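Local coordinates for beta-glucoside phosphorylase BglX (Unidentified, PDB 5VQE), which probably cleaves beta-glucosides by phosphorolysis, as a member of glycoside hydrolase family 3 with a glucose-binding pocket on its barrel domain, at residues Q36-I41 with D314-T319; M54-L58 with P322-F326; M262-L266 with G294-M299; W20-L25 with V347-G352; I5-Y11 with F281-I285. All blocks are in the same frame, centred on the assembly; numbering follows the deposited sequence.

Interaction 1 (Q36-I41 with D314-T319); sequences QLICEI and DMLTFT. With G2F (2-deoxy-2-fluoro-alpha-D-glucopyranose), chain B.
Leu37 opens the pairing: its carbonyl O accepts the N-H of Leu316 (N to O 2.7 Å), while its CD2 methyl lies against Asp314 O. Ile38 stands in parallel register with Leu316 and sends its CG2 branch across to CG2 of Thr319. Cys39 N then gives Leu316 O an almost straight bond of 2.9 Å, and Cys39 O receives Phe318 N. Carried anti to the backbone N (chi1 176°), Cys39 SG reaches the edge of the Phe318 ring. Glu40 bends at chi2 until OE2, through its syn lone pair, accepts a hydrogen bond from Thr319 OG1 at 2.6 Å; a water links Ile41 N and Thr319 N and, weakly, Glu40 OE1. With an alanine in place of Glu40 the carboxylate is gone, and the Thr319 hydroxyl would probably be left without its acceptor and free to turn. Ile41 CB sits over one face of the Phe318 ring, 3.9 Å from the centroid, and Thr317 CG2 over the other, a clamp that holds the ring beside C6 of the bound fluoroglucose. First strand thus meets last, closing the barrel: strand 61-64 continues the sheet beyond strand 38-42, and helices 322-335 and 340-356 pack against it.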
# COMPACT_ATOMS: atom_id res chain seq x y z
N GLN A 36 7.58 8.65 22.76
CA GLN A 36 6.87 9.35 21.69
C GLN A 36 7.41 8.98 20.32
O GLN A 36 6.68 9.06 19.32
CB GLN A 36 6.98 10.86 21.89
CG GLN A 36 6.06 11.44 22.95
CD GLN A 36 4.60 11.23 22.64
OE1 GLN A 36 4.08 11.77 21.67
NE2 GLN A 36 3.93 10.41 23.46
N LEU A 37 8.68 8.59 20.24
CA LEU A 37 9.30 8.24 18.96
C LEU A 37 8.74 6.95 18.37
O LEU A 37 8.99 6.69 17.19
CB LEU A 37 10.81 8.08 19.12
CG LEU A 37 11.61 9.23 19.73
CD1 LEU A 37 13.03 8.79 19.91
CD2 LEU A 37 11.54 10.47 18.88
N ILE A 38 8.04 6.14 19.15
CA ILE A 38 7.73 4.76 18.77
C ILE A 38 6.27 4.64 18.38
O ILE A 38 5.38 5.08 19.11
CB ILE A 38 8.05 3.78 19.92
CG1 ILE A 38 9.55 3.77 20.21
CG2 ILE A 38 7.59 2.36 19.55
CD1 ILE A 38 9.93 3.07 21.51
N CYS A 39 6.02 4.04 17.22
CA CYS A 39 4.70 3.55 16.86
C CYS A 39 4.65 2.05 17.09
O CYS A 39 5.51 1.31 16.59
CB CYS A 39 4.37 3.86 15.40
SG CYS A 39 2.80 3.16 14.90
N GLU A 40 3.64 1.59 17.83
CA GLU A 40 3.46 0.18 18.12
C GLU A 40 2.32 -0.41 17.28
O GLU A 40 1.27 0.20 17.13
CB GLU A 40 3.16 -0.03 19.60
CG GLU A 40 4.38 -0.00 20.49
CD GLU A 40 5.32 -1.18 20.23
OE1 GLU A 40 4.83 -2.33 20.12
OE2 GLU A 40 6.54 -0.96 20.11
N ILE A 41 2.54 -1.62 16.78
CA ILE A 41 1.52 -2.32 15.99
C ILE A 41 0.49 -2.94 16.93
O ILE A 41 0.80 -3.33 18.06
CB ILE A 41 2.17 -3.38 15.08
CG1 ILE A 41 1.21 -3.78 13.96
CG2 ILE A 41 2.61 -4.60 15.88
CD1 ILE A 41 1.88 -4.61 12.87
N ASP A 314 11.87 11.01 12.50
CA ASP A 314 11.19 11.48 13.70
C ASP A 314 10.55 10.35 14.49
O ASP A 314 10.38 10.48 15.71
CB ASP A 314 10.11 12.51 13.34
CG ASP A 314 10.68 13.72 12.62
OD1 ASP A 314 11.71 14.26 13.09
OD2 ASP A 314 10.10 14.13 11.59
N MET A 315 10.21 9.25 13.82
CA MET A 315 9.49 8.16 14.46
C MET A 315 9.94 6.82 13.92
O MET A 315 10.16 6.65 12.71
CB MET A 315 7.98 8.36 14.25
CG MET A 315 7.10 7.23 14.71
SD MET A 315 5.35 7.69 14.80
CE MET A 315 5.39 9.40 15.20
N LEU A 316 10.10 5.86 14.84
CA LEU A 316 10.39 4.47 14.52
C LEU A 316 9.09 3.70 14.45
O LEU A 316 8.30 3.74 15.40
CB LEU A 316 11.31 3.84 15.57
CG LEU A 316 12.72 4.43 15.67
CD1 LEU A 316 13.32 4.17 17.04
CD2 LEU A 316 13.61 3.83 14.61
N THR A 317 8.87 3.01 13.35
CA THR A 317 7.62 2.28 13.13
C THR A 317 7.82 0.83 13.55
O THR A 317 8.44 0.03 12.84
CB THR A 317 7.18 2.41 11.68
OG1 THR A 317 7.04 3.80 11.37
CG2 THR A 317 5.85 1.71 11.44
N PHE A 318 7.31 0.50 14.74
CA PHE A 318 7.22 -0.85 15.28
C PHE A 318 8.51 -1.26 15.96
O PHE A 318 9.60 -0.77 15.63
CB PHE A 318 6.89 -1.89 14.20
CG PHE A 318 5.65 -1.59 13.42
CD1 PHE A 318 4.72 -0.68 13.89
CD2 PHE A 318 5.41 -2.23 12.21
CE1 PHE A 318 3.57 -0.40 13.15
CE2 PHE A 318 4.27 -1.96 11.48
CZ PHE A 318 3.35 -1.05 11.95
N THR A 319 8.39 -2.17 16.93
CA THR A 319 9.51 -2.72 17.67
C THR A 319 9.60 -4.21 17.38
O THR A 319 8.66 -4.83 16.87
CB THR A 319 9.36 -2.49 19.17
OG1 THR A 319 8.11 -3.03 19.62
CG2 THR A 319 9.42 -1.01 19.51
C1 G2F B . 6.56 -1.01 5.87
C2 G2F B . 5.90 -1.02 4.45
C3 G2F B . 4.92 0.19 4.38
C4 G2F B . 3.91 0.08 5.56
C5 G2F B . 4.73 0.06 6.90
C6 G2F B . 3.77 -0.12 8.14
O3 G2F B . 4.16 0.05 3.21
O4 G2F B . 3.15 1.26 5.57
O5 G2F B . 5.59 -1.07 6.88
O6 G2F B . 2.96 -1.24 7.91
F2 G2F B . 6.85 -0.87 3.50
O HOH W 1 5.19 -2.83 17.34

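Interaction 2 (M54-L58 with P322-F326); sequences MKHFL and PTEDF
Phe57 lays its CB over a face of the Phe326 ring, 3.7 Å from the centroid, in a CH-pi contact close to the ring normal. The two rings themselves are nearly parallel, with planes 24° apart, yet they slide past each other in opposite directions and barely overlap. What brings this about is the first torsion of Phe57, which places CG between the backbone N and the carbonyl carbon (chi1 49°) and sends the ring to Pro322, across which it lies at about a right angle, so that CE1 comes to 4.0 Å from Pro322 CB and points its edge at Pro322 O. The carbonyl O of His56 lies over the same face of Phe326 as Phe57 CB does. The imidazole of His56 reaches further out, meeting Pro322 CG with CD2 at 3.9 Å, and Thr323 OG1 stands over one of its faces, 3.1 Å from ND1.

One shell away, polar groups hold the helix start: Asp325 accepts the N-H of Leu320 and forms a salt bridge with Arg301, while Asn321 OD1 takes the N-H of Glu324. Inward, Phe57 rests on Ile38 and Glu40, and Phe326 on Ile38, Asp31 and Leu34, so the aromatic pair is buried whereas His56 and Thr323 lie at the surface. The arrangement belongs to a beta/alpha barrel in which the connection between the first two strands, 38-42 and 61-64, has no regular helix; here that loop packs its aromatic residue against helix 322-335, which follows the last strand.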
# COMPACT_ATOMS: atom_id res chain seq x y z
N MET A 54 1.70 -0.33 26.03
CA MET A 54 2.10 0.65 27.03
C MET A 54 2.80 0.02 28.23
O MET A 54 2.97 0.70 29.24
CB MET A 54 0.87 1.43 27.52
CG MET A 54 0.19 2.27 26.46
SD MET A 54 -1.42 2.83 27.04
CE MET A 54 -2.10 3.53 25.53
N LYS A 55 3.20 -1.25 28.15
CA LYS A 55 3.82 -1.91 29.30
C LYS A 55 5.27 -1.49 29.51
O LYS A 55 5.75 -1.50 30.65
CB LYS A 55 3.76 -3.43 29.14
CG LYS A 55 2.41 -3.98 28.77
N HIS A 56 5.99 -1.17 28.44
CA HIS A 56 7.42 -0.93 28.53
C HIS A 56 7.79 0.52 28.29
O HIS A 56 8.94 0.91 28.56
CB HIS A 56 8.15 -1.82 27.52
CG HIS A 56 7.77 -3.26 27.63
ND1 HIS A 56 8.25 -4.08 28.62
CD2 HIS A 56 6.94 -4.02 26.88
CE1 HIS A 56 7.74 -5.29 28.48
NE2 HIS A 56 6.94 -5.28 27.43
N PHE A 57 6.87 1.32 27.78
CA PHE A 57 7.06 2.73 27.48
C PHE A 57 5.71 3.27 27.05
O PHE A 57 4.76 2.51 26.85
CB PHE A 57 8.12 2.93 26.39
CG PHE A 57 7.92 2.06 25.19
CD1 PHE A 57 8.64 0.90 25.03
CD2 PHE A 57 6.99 2.41 24.21
CE1 PHE A 57 8.46 0.09 23.93
CE2 PHE A 57 6.81 1.61 23.11
CZ PHE A 57 7.54 0.45 22.96
N LEU A 58 5.64 4.59 26.89
CA LEU A 58 4.40 5.23 26.47
C LEU A 58 4.55 5.66 25.01
O LEU A 58 5.23 6.66 24.73
CB LEU A 58 4.09 6.42 27.38
CG LEU A 58 3.97 6.03 28.86
CD1 LEU A 58 3.76 7.25 29.77
CD2 LEU A 58 2.87 4.99 29.10
N PRO A 322 10.30 -5.28 22.48
CA PRO A 322 10.10 -3.88 22.91
C PRO A 322 10.95 -3.47 24.09
O PRO A 322 11.40 -2.31 24.14
CB PRO A 322 8.60 -3.82 23.23
CG PRO A 322 8.16 -5.23 23.39
CD PRO A 322 9.06 -6.07 22.55
N THR A 323 11.21 -4.36 25.05
CA THR A 323 12.10 -4.01 26.14
C THR A 323 13.49 -3.69 25.61
O THR A 323 14.09 -2.68 25.98
CB THR A 323 12.16 -5.15 27.16
OG1 THR A 323 10.84 -5.40 27.67
CG2 THR A 323 13.10 -4.82 28.30
N GLU A 324 14.00 -4.54 24.72
CA GLU A 324 15.34 -4.34 24.18
C GLU A 324 15.41 -3.07 23.35
O GLU A 324 16.36 -2.29 23.47
CB GLU A 324 15.74 -5.55 23.35
CG GLU A 324 16.97 -5.35 22.50
CD GLU A 324 17.45 -6.64 21.87
OE1 GLU A 324 16.76 -7.15 20.96
OE2 GLU A 324 18.51 -7.15 22.29
N ASP A 325 14.41 -2.84 22.49
CA ASP A 325 14.42 -1.67 21.63
C ASP A 325 14.40 -0.38 22.44
O ASP A 325 15.13 0.57 22.13
CB ASP A 325 13.23 -1.72 20.67
CG ASP A 325 13.41 -2.75 19.57
OD1 ASP A 325 14.49 -3.39 19.52
OD2 ASP A 325 12.48 -2.92 18.76
N PHE A 326 13.57 -0.33 23.49
CA PHE A 326 13.51 0.89 24.29
C PHE A 326 14.81 1.10 25.05
O PHE A 326 15.30 2.23 25.15
CB PHE A 326 12.33 0.84 25.25
CG PHE A 326 12.04 2.15 25.91
CD1 PHE A 326 11.55 3.20 25.17
CD2 PHE A 326 12.28 2.34 27.26
CE1 PHE A 326 11.28 4.43 25.76
CE2 PHE A 326 12.01 3.56 27.87
CZ PHE A 326 11.51 4.61 27.12

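Interaction 3 (M262-L266 with G294-M299); sequences MPGSL and GYTCSM
Leu266 and Tyr295 meet because their first torsions point them at one another: in Leu266, CG lies opposite the carbonyl carbon (chi1 -74°), and in Tyr295 it lies opposite the backbone N (chi1 -169°), which swings the phenol across the leucine branch at about a right angle. Leu266 CG comes to 3.8 Å from Tyr295 CE2, and its CD1 methyl meets CB of Ser298. At another point of the same ring Ser265 OG sits in plane at the edge, 3.4 Å from CD2; this hydroxyl is hydrogen-bonded to His242, whose imidazole also meets the tyrosine ring, and Tyr295 OH is bonded to Ser308.

Both segments belong to excursions of the beta/alpha barrel. The 262-266 segment lies in the loop between helices 246-252 and 268-278, and backbone bonds tie Gly264 and Ser265 to strand 237-244, while 294-299 follows strand 284-287. The Tyr295 side chain stands about 9 Å from the bound sugar.

Farther from the sugar, proline and methionine side chains take over around the Ser298 hydroxyl. Pro263 rests its CG on Ser298 OG at 3.6 Å, a hydroxyl that is itself bonded to Gly294 O (2.8 Å) four residues back. Bent at chi2 and chi3, Met262 crosses Met299 at about a right angle, its SD 3.6 Å from the CE methyl, while Met299 SD lies beside Leu266 CD2.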
# COMPACT_ATOMS: atom_id res chain seq x y z
N MET A 262 23.78 3.69 3.64
CA MET A 262 22.67 3.14 4.40
C MET A 262 21.37 3.30 3.64
O MET A 262 21.23 4.18 2.79
CB MET A 262 22.55 3.86 5.76
CG MET A 262 23.61 3.48 6.78
SD MET A 262 23.63 1.73 7.15
CE MET A 262 25.35 1.38 6.82
N PRO A 263 20.38 2.46 3.92
CA PRO A 263 19.05 2.68 3.37
C PRO A 263 18.44 3.96 3.93
O PRO A 263 18.88 4.50 4.94
CB PRO A 263 18.27 1.44 3.81
CG PRO A 263 18.97 1.01 5.08
CD PRO A 263 20.42 1.29 4.83
N GLY A 264 17.40 4.43 3.24
CA GLY A 264 16.70 5.64 3.62
C GLY A 264 16.47 5.76 5.11
O GLY A 264 16.74 6.81 5.71
N SER A 265 15.98 4.68 5.71
CA SER A 265 15.59 4.71 7.11
C SER A 265 16.76 4.91 8.06
O SER A 265 16.51 5.15 9.25
CB SER A 265 14.85 3.40 7.46
OG SER A 265 15.60 2.25 7.11
N LEU A 266 18.00 4.82 7.58
CA LEU A 266 19.19 4.99 8.39
C LEU A 266 20.13 6.06 7.84
O LEU A 266 21.21 6.26 8.42
CB LEU A 266 19.95 3.66 8.50
CG LEU A 266 19.32 2.61 9.42
CD1 LEU A 266 19.86 1.23 9.13
CD2 LEU A 266 19.57 2.98 10.86
N GLY A 294 15.37 -5.58 5.50
CA GLY A 294 16.08 -4.43 4.97
C GLY A 294 16.62 -3.51 6.04
O GLY A 294 17.68 -2.91 5.87
N TYR A 295 15.90 -3.38 7.16
CA TYR A 295 16.39 -2.61 8.28
C TYR A 295 17.36 -3.42 9.12
O TYR A 295 18.49 -2.98 9.36
CB TYR A 295 15.22 -2.13 9.15
CG TYR A 295 15.60 -1.11 10.19
CD1 TYR A 295 15.81 -1.48 11.51
CD2 TYR A 295 15.76 0.23 9.85
CE1 TYR A 295 16.16 -0.54 12.48
CE2 TYR A 295 16.12 1.18 10.79
CZ TYR A 295 16.31 0.79 12.11
OH TYR A 295 16.65 1.73 13.06
N THR A 296 16.94 -4.61 9.56
CA THR A 296 17.71 -5.34 10.57
C THR A 296 19.08 -5.74 10.06
O THR A 296 20.03 -5.82 10.85
CB THR A 296 16.96 -6.60 11.02
OG1 THR A 296 16.75 -7.46 9.89
CG2 THR A 296 15.61 -6.25 11.66
N CYS A 297 19.22 -6.00 8.76
CA CYS A 297 20.48 -6.49 8.22
C CYS A 297 21.48 -5.38 7.94
O CYS A 297 22.63 -5.68 7.59
CB CYS A 297 20.24 -7.28 6.94
SG CYS A 297 19.99 -6.24 5.48
N SER A 298 21.09 -4.11 8.09
CA SER A 298 21.94 -3.02 7.65
C SER A 298 22.90 -2.52 8.72
O SER A 298 23.88 -1.86 8.39
CB SER A 298 21.09 -1.83 7.18
OG SER A 298 20.41 -2.14 5.98
N MET A 299 22.64 -2.84 9.99
CA MET A 299 23.36 -2.25 11.11
C MET A 299 22.97 -3.02 12.37
O MET A 299 21.84 -3.50 12.46
CB MET A 299 23.02 -0.76 11.23
CG MET A 299 23.78 0.02 12.28
SD MET A 299 23.33 1.77 12.28
CE MET A 299 23.89 2.30 10.68

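Interaction 4 (W20-L25 with V347-G352); sequences WVNQTL and VARILG
Leu351 is a knob in a hole formed by Trp20, Val21, Thr24 and Leu25, and apolar contact carries most of the interface. Its CD1 methyl enters between Val21 O, Leu25 N and Thr24 CG2, the last at 4.0 Å, while CD2 touches Trp20 CH2. Val21 CG1 lies against Leu351 CB, and its CG2 meets Gly352 CA. At the far end Leu25 CD1 presses on Val347 CG1 at 3.4 Å, tighter than ordinary methyl contact.

Among polar atoms, Leu351 O faces across to the indole, in its plane at the edge, 3.5 Å from Trp20 CZ3. The hydrogen bonds at Trp20 O lie inside helix 15-27: two donors reach it from opposite faces of its plane, Thr24 N and Thr24 OG1 (2.7 Å), and the bonded hydroxyl rests above the indole. A glycine in place of Thr24 strips away hydroxyl and methyl together, which would probably open a gap beside Leu351 and leave the indole with more room to rock.

The axes of 20-25 and 347-352 approach to 9.4 Å at 128°, with Leu351 as the knob; a helix preceding the first barrel strand thus packs on helix 340-356, part of the outer helical layer of the beta/alpha barrel.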
# COMPACT_ATOMS: atom_id res chain seq x y z
N TRP A 20 1.21 24.98 23.21
CA TRP A 20 0.91 23.65 23.74
C TRP A 20 2.05 22.68 23.45
O TRP A 20 2.44 21.89 24.32
CB TRP A 20 -0.40 23.12 23.16
CG TRP A 20 -0.69 21.74 23.66
CD1 TRP A 20 -1.30 21.40 24.82
CD2 TRP A 20 -0.34 20.51 23.02
NE1 TRP A 20 -1.37 20.04 24.95
CE2 TRP A 20 -0.78 19.46 23.85
CE3 TRP A 20 0.29 20.19 21.81
CZ2 TRP A 20 -0.61 18.12 23.52
CZ3 TRP A 20 0.46 18.87 21.49
CH2 TRP A 20 0.01 17.84 22.34
N VAL A 21 2.58 22.70 22.22
CA VAL A 21 3.67 21.78 21.88
C VAL A 21 4.86 22.00 22.81
O VAL A 21 5.41 21.05 23.37
CB VAL A 21 4.09 21.96 20.41
CG1 VAL A 21 5.32 21.15 20.10
CG2 VAL A 21 2.95 21.57 19.47
N ASN A 22 5.26 23.26 22.97
CA ASN A 22 6.44 23.58 23.77
C ASN A 22 6.23 23.24 25.24
O ASN A 22 7.10 22.62 25.87
CB ASN A 22 6.77 25.07 23.62
CG ASN A 22 7.64 25.34 22.42
OD1 ASN A 22 8.84 25.08 22.45
ND2 ASN A 22 7.05 25.86 21.36
N GLN A 23 5.08 23.63 25.80
CA GLN A 23 4.82 23.33 27.20
C GLN A 23 4.78 21.83 27.45
O GLN A 23 5.31 21.34 28.46
CB GLN A 23 3.50 23.97 27.64
CG GLN A 23 3.60 25.48 27.77
CD GLN A 23 2.30 26.12 28.23
OE1 GLN A 23 1.26 25.47 28.29
NE2 GLN A 23 2.37 27.41 28.56
N THR A 24 4.15 21.08 26.53
CA THR A 24 4.12 19.63 26.64
C THR A 24 5.52 19.04 26.55
O THR A 24 5.91 18.20 27.37
CB THR A 24 3.22 19.03 25.55
OG1 THR A 24 1.90 19.59 25.65
CG2 THR A 24 3.13 17.51 25.68
N LEU A 25 6.28 19.46 25.54
CA LEU A 25 7.65 18.97 25.38
C LEU A 25 8.44 19.14 26.67
O LEU A 25 9.10 18.20 27.15
CB LEU A 25 8.34 19.70 24.23
CG LEU A 25 9.76 19.25 23.90
CD1 LEU A 25 9.76 17.81 23.39
CD2 LEU A 25 10.39 20.18 22.87
N VAL A 347 10.48 14.99 18.74
CA VAL A 347 9.24 15.00 19.52
C VAL A 347 8.42 16.24 19.22
O VAL A 347 7.19 16.19 19.22
CB VAL A 347 9.56 14.87 21.02
CG1 VAL A 347 8.32 15.08 21.85
CG2 VAL A 347 10.16 13.52 21.30
N ALA A 348 9.08 17.37 18.96
CA ALA A 348 8.34 18.57 18.60
C ALA A 348 7.53 18.36 17.33
O ALA A 348 6.38 18.82 17.23
CB ALA A 348 9.29 19.75 18.43
N ARG A 349 8.09 17.66 16.35
CA ARG A 349 7.36 17.42 15.11
C ARG A 349 6.25 16.40 15.31
O ARG A 349 5.22 16.46 14.62
CB ARG A 349 8.31 16.97 14.00
CG ARG A 349 8.92 18.12 13.23
CD ARG A 349 9.50 17.66 11.91
NE ARG A 349 9.88 18.77 11.04
CZ ARG A 349 11.11 19.28 10.94
NH1 ARG A 349 12.11 18.79 11.66
NH2 ARG A 349 11.35 20.29 10.12
N ILE A 350 6.42 15.46 16.24
CA ILE A 350 5.36 14.51 16.57
C ILE A 350 4.21 15.22 17.27
O ILE A 350 3.05 15.11 16.87
CB ILE A 350 5.93 13.38 17.46
CG1 ILE A 350 7.01 12.61 16.69
CG2 ILE A 350 4.82 12.47 17.92
CD1 ILE A 350 7.80 11.67 17.55
N LEU A 351 4.52 15.95 18.34
CA LEU A 351 3.49 16.70 19.05
C LEU A 351 2.83 17.71 18.14
O LEU A 351 1.63 17.97 18.28
CB LEU A 351 4.11 17.39 20.25
CG LEU A 351 4.61 16.46 21.34
CD1 LEU A 351 5.42 17.24 22.37
CD2 LEU A 351 3.45 15.76 22.00
N GLY A 352 3.58 18.30 17.21
CA GLY A 352 2.99 19.28 16.32
C GLY A 352 1.91 18.70 15.42
O GLY A 352 0.93 19.37 15.10

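Interaction 5 (I5-Y11 with F281-I285); sequences ILSIKPY and FNGLI
A cis peptide bond between Lys9 and Pro10, together with a turn in which Tyr11 N bonds to Ile8 O, folds the chain after helix 3-6 so that the carbonyls of Ile5 and Lys9 both converge on Asn282. The Asn282 amide fills the gap between them. Its ND2 gives one hydrogen to Ile5 O at 2.9 Å, in the carbonyl plane and on a lone pair, and the other to Lys9 O at 3.0 Å, approaching 44° above that carbonyl plane. Both acceptors lie close to the plane of the amide itself, and Asn282 OD1 takes a bond from Arg349, so both N-H groups and the oxygen have partners, which fixes the rotation of the amide. The anti setting of CG to the backbone N (chi1 -174°) is what extends it into this turn, where Ile5 CG2 lines the OD1 end at 3.4 Å and Ile8 CG1 comes equally near ND2.

In the beta/alpha barrel, 281-283 runs into the start of strand 284-287, the end opposite to that where such barrels carry their active site; the N-terminal arm of the chain therefore packs against the floor of the domain.

Pro10 lays CG on Gly283 CA at 3.6 Å, and Phe281 turns one ring face over the glycine N. Tyr11 directs its edge at the backbone, CE2 lying 3.3 Å from Asn282 O and in the ring plane, and its hydroxyl goes on to bond Arg349 O on helix 340-356.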
# COMPACT_ATOMS: atom_id res chain seq x y z
N ILE A 5 9.56 25.71 12.31
CA ILE A 5 8.97 24.47 11.80
C ILE A 5 7.46 24.49 11.90
O ILE A 5 6.76 24.21 10.93
CB ILE A 5 9.55 23.26 12.56
CG1 ILE A 5 11.05 23.09 12.27
CG2 ILE A 5 8.79 21.98 12.20
CD1 ILE A 5 11.74 22.15 13.23
N LEU A 6 6.93 24.82 13.08
CA LEU A 6 5.53 24.57 13.39
C LEU A 6 4.57 25.61 12.81
O LEU A 6 3.37 25.32 12.70
CB LEU A 6 5.34 24.50 14.91
CG LEU A 6 6.14 23.40 15.60
CD1 LEU A 6 6.02 23.52 17.10
CD2 LEU A 6 5.67 22.03 15.15
N SER A 7 5.05 26.78 12.41
CA SER A 7 4.14 27.80 11.89
C SER A 7 3.95 27.74 10.38
O SER A 7 3.10 28.47 9.85
CB SER A 7 4.63 29.20 12.28
OG SER A 7 5.85 29.51 11.64
N ILE A 8 4.68 26.88 9.67
CA ILE A 8 4.61 26.83 8.22
C ILE A 8 4.16 25.44 7.77
O ILE A 8 4.08 24.49 8.55
CB ILE A 8 5.95 27.20 7.57
CG1 ILE A 8 7.04 26.21 7.97
CG2 ILE A 8 6.33 28.63 7.97
CD1 ILE A 8 8.38 26.42 7.26
N LYS A 9 3.87 25.35 6.48
CA LYS A 9 3.46 24.12 5.83
C LYS A 9 4.43 22.99 6.20
O LYS A 9 5.65 23.19 6.19
CB LYS A 9 3.44 24.32 4.32
CG LYS A 9 3.09 23.10 3.50
CD LYS A 9 2.82 23.49 2.05
CE LYS A 9 4.10 23.63 1.27
NZ LYS A 9 3.84 24.27 -0.06
N PRO A 10 3.93 21.78 6.51
CA PRO A 10 2.54 21.33 6.52
C PRO A 10 1.88 21.38 7.90
O PRO A 10 0.86 20.73 8.11
CB PRO A 10 2.66 19.88 6.06
CG PRO A 10 3.91 19.44 6.74
CD PRO A 10 4.84 20.65 6.76
N TYR A 11 2.48 22.13 8.83
CA TYR A 11 1.92 22.27 10.18
C TYR A 11 0.93 23.43 10.26
O TYR A 11 -0.25 23.23 10.57
CB TYR A 11 3.05 22.46 11.20
CG TYR A 11 3.80 21.18 11.50
CD1 TYR A 11 3.33 20.28 12.45
CD2 TYR A 11 4.98 20.87 10.83
CE1 TYR A 11 4.00 19.12 12.72
CE2 TYR A 11 5.65 19.70 11.10
CZ TYR A 11 5.16 18.83 12.04
OH TYR A 11 5.85 17.67 12.29
N PHE A 281 11.65 19.55 2.92
CA PHE A 281 10.49 18.89 3.52
C PHE A 281 10.45 19.23 5.00
O PHE A 281 11.46 19.11 5.71
CB PHE A 281 10.56 17.38 3.33
CG PHE A 281 9.41 16.64 3.97
CD1 PHE A 281 8.10 16.94 3.63
CD2 PHE A 281 9.64 15.66 4.92
CE1 PHE A 281 7.04 16.26 4.22
CE2 PHE A 281 8.58 14.98 5.52
CZ PHE A 281 7.28 15.29 5.16
N ASN A 282 9.29 19.69 5.46
CA ASN A 282 9.15 20.19 6.82
C ASN A 282 8.21 19.33 7.66
O ASN A 282 8.03 19.63 8.85
CB ASN A 282 8.65 21.64 6.79
CG ASN A 282 8.60 22.28 8.16
OD1 ASN A 282 9.57 22.20 8.92
ND2 ASN A 282 7.48 22.91 8.49
N GLY A 283 7.65 18.26 7.10
CA GLY A 283 6.72 17.41 7.81
C GLY A 283 7.41 16.31 8.60
O GLY A 283 8.62 16.30 8.80
N LEU A 284 6.60 15.35 9.04
CA LEU A 284 7.06 14.25 9.89
C LEU A 284 7.65 13.13 9.04
O LEU A 284 7.04 12.69 8.06
CB LEU A 284 5.88 13.72 10.72
CG LEU A 284 6.13 12.81 11.93
CD1 LEU A 284 4.84 12.58 12.67
CD2 LEU A 284 6.68 11.44 11.54
N ILE A 285 8.82 12.65 9.44
CA ILE A 285 9.47 11.50 8.80
C ILE A 285 9.34 10.30 9.74
O ILE A 285 9.78 10.36 10.89
CB ILE A 285 10.94 11.78 8.47
CG1 ILE A 285 11.08 12.92 7.47
CG2 ILE A 285 11.60 10.52 7.92
CD1 ILE A 285 12.51 13.38 7.27

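In the fold
Interactions 1, 3, 4 and 5 are largely buried, whereas interaction 2 runs from a buried aromatic pair out to the surface. Interactions 1 and 2 share a core, since Ile38 packs on both Phe57 and Phe326. Interaction 3 touches interaction 1 through Tyr295 and Leu316. Helix 340-356 is shared by three contacts: it carries interaction 4, while Arg349 bonds to Tyr11 and Asn282 of interaction 5, and Ile350 reaches Gln36 and Met315 of interaction 1. The chemistry follows position: backbone strand pairing closes the barrel in interaction 1, an amide gripping two carbonyls secures the arm in interaction 5, and apolar packing prevails in 2, 3 and 4.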